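Local coordinates for protein phosphoglycerol transferase (Streptococcus pyogenes, PDB 5U9Z) that transfers glycerol phosphate, probably onto the rhamnose polysaccharide of the streptococcal cell wall, and binds manganese in a site like those of the alkaline phosphatase superfamily, at residues L44-S49 / G268-G273; G87-E92 / F145-V150. All coordinates share one frame; numbering follows the deposited sequence.

Overall arrangement
From the N terminus, strand 39-45 runs through the middle of the mixed sheet and leads to the metal site, where 44-49 will later meet 268-273. The chain then passes through strand 75-80 to helix 88-97, whose N-terminal end belongs to interaction 2. About fifty residues on, after strand 134-138, the start of helix 147-153 packs on that end and closes the inner loop. Helix 228-256 and strand 262-268 follow before interaction 1 closes the outer loop, so interaction 2 is nested within it. Their centres lie about 15 Å apart, and one manganese ion joins them: Glu46, Asp269 and His270 come from interaction 1, Thr88 from interaction 2.

Interaction 1 (L44-S49 / G268-G273); sequences LSESLS and GDHLPG. With MN (manganese (II) ion), chain C.
Gly268 CA makes CA-H...O contacts with two carbonyls of the facing segment, Ser45 O at 3.3 Å and Leu48 O at 3.4 Å, beside the parallel neighbouring strands 39-45 and 262-268. Ser45 to Leu48 form a type II turn; with no side chain at Gly268, the turn can sit directly on its backbone. Ser47 CA approaches His270 O at 3.2 Å, a further CA-H...O contact. In the sulfatase/alkaline phosphatase fold the segments following these strands carry metal ligands, and here they hold manganese. Glu46 chelates it with both oxygens, its chain bent at chi2 (58°), which lets both reach the ion. Asp269 OD2 binds manganese at 2.1 Å and His270 NE2 binds it at 2.3 Å; Thr88 and a water also bind. The Glu46 and Asp269 carboxylate planes stand 80° apart. Asp269 divides its oxygens: OD1 takes the nearly straight bond from Ser47 N (2.9 Å), met almost along the C-O axis, which helps fix the carboxylate's rotation. Leu44 CD2 packs on Asp269 CG at 3.6 Å. His270 ND1 donates to Leu271 O at 2.9 Å, which holds the ring with NE2 directed at the metal.

Interaction 2 (G87-E92 / F145-V150); sequences GTANME and FNRKTV. With MN (manganese (II) ion), chain C.
Glu92 and Arg147 form a buried salt bridge near the N-terminal ends of two helices, 88-97 and 147-153. In this sulfatase/alkaline phosphatase fold helix 88-97 begins at the metal ligand Thr88, with Gly87 at its N-cap, and packs by that end on helix 147-153; Thr88 probably matches the nucleophile position of relatives. The tight part of the contact is the ion pair. Arg147, extended from CG to NE, comes side-on and grips a single oxygen with two nitrogens: NE reaches Glu92 OE1 at 2.7 Å on its syn lone pair, and NH2 reaches the same oxygen at 3.1 Å. The carboxylate and guanidinium are nearly coplanar, and OE1 accepts both N-H groups, nearly straight from NE (162°) and bent from NH2 (135°). Glu92 holds CG anti to its backbone N (chi1 -176°), which carries the extended chain across to Arg147. Its other oxygen, OE2, is bonded to Tyr151 OH, one helical turn beyond Arg147. Ile203 and Tyr112 also pack against Arg147.

The other side is looser. Ala89 CB links the two parts, meeting Phe145 CB at 3.8 Å and Arg147 NH2 at 4.0 Å. The methyl lies obliquely to the Phe145 ring; Phe145 is exposed and touches a crystal neighbour. Thr88 flanks the guanidinium on the metal side, crossing Arg147 at about a right angle: Thr88 CG2 lies 3.7 Å from Arg147 NH2, near the guanidinium plane, while OG1 binds manganese.

Interaction 1 (L44-S49 / G268-G273)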
loop_
_atom_site.group_PDB
_atom_site.type_symbol
_atom_site.label_atom_id
_atom_site.label_comp_id
_atom_site.label_asym_id
_atom_site.label_seq_id
_atom_site.Cartn_x
_atom_site.Cartn_y
_atom_site.Cartn_z
ATOM N N LEU A 44 -4.360 -4.164 -0.148
ATOM C CA LEU A 44 -4.650 -3.281 -1.274
ATOM C C LEU A 44 -6.113 -3.471 -1.654
ATOM O O LEU A 44 -6.488 -4.510 -2.208
ATOM C CB LEU A 44 -3.722 -3.591 -2.448
ATOM C CG LEU A 44 -3.689 -2.625 -3.636
ATOM C CD1 LEU A 44 -2.464 -2.911 -4.500
ATOM C CD2 LEU A 44 -4.946 -2.715 -4.486
ATOM N N SER A 45 -6.940 -2.470 -1.353
ATOM C CA SER A 45 -8.367 -2.510 -1.676
ATOM C C SER A 45 -8.553 -1.890 -3.056
ATOM O O SER A 45 -8.552 -0.665 -3.208
ATOM C CB SER A 45 -9.177 -1.780 -0.611
ATOM O OG SER A 45 -10.571 -1.942 -0.824
ATOM N N GLU A 46 -8.724 -2.744 -4.063
ATOM C CA GLU A 46 -8.755 -2.316 -5.458
ATOM C C GLU A 46 -9.775 -1.206 -5.679
ATOM O O GLU A 46 -10.957 -1.356 -5.353
ATOM C CB GLU A 46 -9.070 -3.523 -6.350
ATOM C CG GLU A 46 -9.339 -3.198 -7.817
ATOM C CD GLU A 46 -8.180 -2.488 -8.478
ATOM O OE1 GLU A 46 -8.362 -1.340 -8.934
ATOM O OE2 GLU A 46 -7.083 -3.077 -8.529
ATOM N N SER A 47 -9.299 -0.083 -6.221
ATOM C CA SER A 47 -10.136 1.023 -6.691
ATOM C C SER A 47 -10.955 1.683 -5.581
ATOM O O SER A 47 -11.959 2.342 -5.868
ATOM C CB SER A 47 -11.072 0.564 -7.816
ATOM O OG SER A 47 -10.342 0.151 -8.962
ATOM N N LEU A 48 -10.549 1.555 -4.317
ATOM C CA LEU A 48 -11.316 2.106 -3.203
ATOM C C LEU A 48 -10.932 3.565 -2.978
ATOM O O LEU A 48 -9.762 3.871 -2.723
ATOM C CB LEU A 48 -11.091 1.297 -1.924
ATOM C CG LEU A 48 -11.916 1.760 -0.715
ATOM C CD1 LEU A 48 -12.460 0.579 0.068
ATOM C CD2 LEU A 48 -11.091 2.659 0.197
ATOM N N SER A 49 -11.918 4.457 -3.057
ATOM C CA SER A 49 -11.687 5.880 -2.840
ATOM C C SER A 49 -13.028 6.564 -2.615
ATOM O O SER A 49 -13.945 6.411 -3.428
ATOM C CB SER A 49 -10.952 6.494 -4.034
ATOM O OG SER A 49 -10.445 7.780 -3.724
ATOM N N GLY A 268 -6.578 2.201 -0.839
ATOM C CA GLY A 268 -6.958 2.062 -2.233
ATOM C C GLY A 268 -5.783 2.419 -3.127
ATOM O O GLY A 268 -5.064 3.384 -2.877
ATOM N N ASP A 269 -5.580 1.611 -4.169
ATOM C CA ASP A 269 -4.431 1.850 -5.035
ATOM C C ASP A 269 -4.652 3.058 -5.943
ATOM O O ASP A 269 -3.694 3.776 -6.253
ATOM C CB ASP A 269 -4.108 0.595 -5.853
ATOM C CG ASP A 269 -5.272 0.115 -6.689
ATOM O OD1 ASP A 269 -6.427 0.455 -6.366
ATOM O OD2 ASP A 269 -5.023 -0.611 -7.679
ATOM N N HIS A 270 -5.895 3.321 -6.341
ATOM C CA HIS A 270 -6.201 4.427 -7.242
ATOM C C HIS A 270 -7.711 4.603 -7.307
ATOM O O HIS A 270 -8.472 3.693 -6.972
ATOM C CB HIS A 270 -5.644 4.172 -8.646
ATOM C CG HIS A 270 -6.076 2.862 -9.225
ATOM N ND1 HIS A 270 -7.357 2.633 -9.676
ATOM C CD2 HIS A 270 -5.400 1.703 -9.405
ATOM C CE1 HIS A 270 -7.452 1.390 -10.115
ATOM N NE2 HIS A 270 -6.279 0.804 -9.958
ATOM N N LEU A 271 -8.135 5.778 -7.768
ATOM C CA LEU A 271 -9.549 5.992 -8.017
ATOM C C LEU A 271 -10.035 5.079 -9.144
ATOM O O LEU A 271 -9.264 4.722 -10.040
ATOM C CB LEU A 271 -9.819 7.446 -8.396
ATOM C CG LEU A 271 -10.072 8.422 -7.248
ATOM C CD1 LEU A 271 -8.788 8.729 -6.490
ATOM C CD2 LEU A 271 -10.703 9.697 -7.782
ATOM N N PRO A 272 -11.309 4.694 -9.132
ATOM C CA PRO A 272 -11.869 4.004 -10.298
ATOM C C PRO A 272 -11.907 4.937 -11.498
ATOM O O PRO A 272 -12.036 6.155 -11.361
ATOM C CB PRO A 272 -13.280 3.617 -9.843
ATOM C CG PRO A 272 -13.627 4.664 -8.830
ATOM C CD PRO A 272 -12.340 4.967 -8.112
ATOM N N GLY A 273 -11.791 4.350 -12.685
ATOM C CA GLY A 273 -11.718 5.130 -13.906
ATOM C C GLY A 273 -13.069 5.499 -14.487
ATOM O O GLY A 273 -13.198 5.672 -15.701
HETATM MN MN MN C . -6.104 -1.369 -9.310
HETATM O O HOH W 1 -6.463 -2.100 -11.452
#

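Interaction 2 (G87-E92 / F145-V150)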
loop_
_atom_site.group_PDB
_atom_site.type_symbol
_atom_site.label_atom_id
_atom_site.label_comp_id
_atom_site.label_asym_id
_atom_site.label_seq_id
_atom_site.Cartn_x
_atom_site.Cartn_y
_atom_site.Cartn_z
ATOM N N GLY A 87 -2.881 0.752 -12.703
ATOM C CA GLY A 87 -1.553 0.787 -12.121
ATOM C C GLY A 87 -1.418 0.053 -10.808
ATOM O O GLY A 87 -0.449 0.293 -10.081
ATOM N N THR A 88 -2.356 -0.844 -10.494
ATOM C CA THR A 88 -2.376 -1.574 -9.230
ATOM C C THR A 88 -0.986 -2.003 -8.759
ATOM O O THR A 88 -0.539 -1.624 -7.670
ATOM C CB THR A 88 -3.280 -2.802 -9.390
ATOM O OG1 THR A 88 -4.500 -2.419 -10.044
ATOM C CG2 THR A 88 -3.592 -3.433 -8.031
ATOM N N ALA A 89 -0.284 -2.792 -9.576
ATOM C CA ALA A 89 0.945 -3.430 -9.118
ATOM C C ALA A 89 2.058 -2.432 -8.831
ATOM O O ALA A 89 3.011 -2.777 -8.126
ATOM C CB ALA A 89 1.419 -4.452 -10.148
ATOM N N ASN A 90 1.965 -1.208 -9.355
ATOM C CA ASN A 90 2.999 -0.211 -9.095
ATOM C C ASN A 90 2.893 0.342 -7.679
ATOM O O ASN A 90 3.915 0.582 -7.024
ATOM C CB ASN A 90 2.905 0.919 -10.121
ATOM C CG ASN A 90 3.327 0.477 -11.504
ATOM O OD1 ASN A 90 4.188 -0.392 -11.651
ATOM N ND2 ASN A 90 2.723 1.069 -12.528
HETATM N N MSE A 91 1.679 0.564 -7.194
HETATM C CA MSE A 91 1.502 0.984 -5.811
HETATM C C MSE A 91 1.928 -0.166 -4.903
HETATM O O MSE A 91 2.631 0.036 -3.915
HETATM C CB MSE A 91 0.054 1.395 -5.539
HETATM C CG MSE A 91 -0.198 2.901 -5.675
HETATM SE SE MSE A 91 0.179 3.632 -7.453
HETATM C CE MSE A 91 -1.198 2.680 -8.454
ATOM N N GLU A 92 1.508 -1.379 -5.270
ATOM C CA GLU A 92 1.907 -2.574 -4.533
ATOM C C GLU A 92 3.424 -2.650 -4.381
ATOM O O GLU A 92 3.942 -2.863 -3.280
ATOM C CB GLU A 92 1.367 -3.809 -5.255
ATOM C CG GLU A 92 1.621 -5.128 -4.562
ATOM C CD GLU A 92 1.250 -6.304 -5.440
ATOM O OE1 GLU A 92 0.392 -6.128 -6.331
ATOM O OE2 GLU A 92 1.824 -7.398 -5.253
ATOM N N PHE A 145 0.805 -9.267 -14.049
ATOM C CA PHE A 145 1.806 -8.265 -13.677
ATOM C C PHE A 145 3.026 -8.895 -13.008
ATOM O O PHE A 145 3.713 -8.251 -12.209
ATOM C CB PHE A 145 1.186 -7.181 -12.791
ATOM C CG PHE A 145 0.106 -6.396 -13.483
ATOM C CD1 PHE A 145 0.433 -5.388 -14.376
ATOM C CD2 PHE A 145 -1.231 -6.684 -13.264
ATOM C CE1 PHE A 145 -0.554 -4.673 -15.027
ATOM C CE2 PHE A 145 -2.222 -5.970 -13.911
ATOM C CZ PHE A 145 -1.882 -4.965 -14.797
ATOM N N ASN A 146 3.318 -10.154 -13.348
ATOM C CA ASN A 146 4.542 -10.826 -12.918
ATOM C C ASN A 146 4.572 -11.065 -11.409
ATOM O O ASN A 146 5.647 -11.154 -10.813
ATOM C CB ASN A 146 5.783 -10.029 -13.343
ATOM C CG ASN A 146 7.017 -10.903 -13.496
ATOM O OD1 ASN A 146 6.920 -12.080 -13.840
ATOM N ND2 ASN A 146 8.188 -10.330 -13.235
ATOM N N ARG A 147 3.401 -11.179 -10.778
ATOM C CA ARG A 147 3.365 -11.308 -9.323
ATOM C C ARG A 147 3.964 -12.632 -8.860
ATOM O O ARG A 147 4.736 -12.661 -7.893
ATOM C CB ARG A 147 1.931 -11.165 -8.814
ATOM C CG ARG A 147 1.428 -9.733 -8.799
ATOM C CD ARG A 147 0.191 -9.587 -7.930
ATOM N NE ARG A 147 -0.317 -8.218 -7.931
ATOM C CZ ARG A 147 -1.263 -7.757 -8.746
ATOM N NH1 ARG A 147 -1.829 -8.552 -9.643
ATOM N NH2 ARG A 147 -1.650 -6.491 -8.659
ATOM N N LYS A 148 3.622 -13.737 -9.532
ATOM C CA LYS A 148 4.135 -15.042 -9.123
ATOM C C LYS A 148 5.654 -15.034 -9.046
ATOM O O LYS A 148 6.241 -15.566 -8.097
ATOM C CB LYS A 148 3.660 -16.125 -10.094
ATOM C CG LYS A 148 3.990 -17.547 -9.650
ATOM C CD LYS A 148 3.799 -18.549 -10.780
ATOM C CE LYS A 148 4.025 -19.977 -10.306
ATOM N NZ LYS A 148 2.921 -20.463 -9.431
ATOM N N THR A 149 6.309 -14.433 -10.042
ATOM C CA THR A 149 7.765 -14.337 -10.027
ATOM C C THR A 149 8.248 -13.456 -8.882
ATOM O O THR A 149 9.306 -13.715 -8.295
ATOM C CB THR A 149 8.261 -13.793 -11.367
ATOM O OG1 THR A 149 7.825 -14.658 -12.424
ATOM C CG2 THR A 149 9.780 -13.696 -11.394
ATOM N N VAL A 150 7.491 -12.407 -8.554
ATOM C CA VAL A 150 7.907 -11.486 -7.499
ATOM C C VAL A 150 7.917 -12.193 -6.151
ATOM O O VAL A 150 8.908 -12.151 -5.413
ATOM C CB VAL A 150 6.991 -10.247 -7.477
ATOM C CG1 VAL A 150 7.153 -9.465 -6.179
ATOM C CG2 VAL A 150 7.295 -9.349 -8.669
HETATM MN MN MN C . -6.104 -1.369 -9.310
HETATM O O HOH W 1 -6.463 -2.100 -11.452
#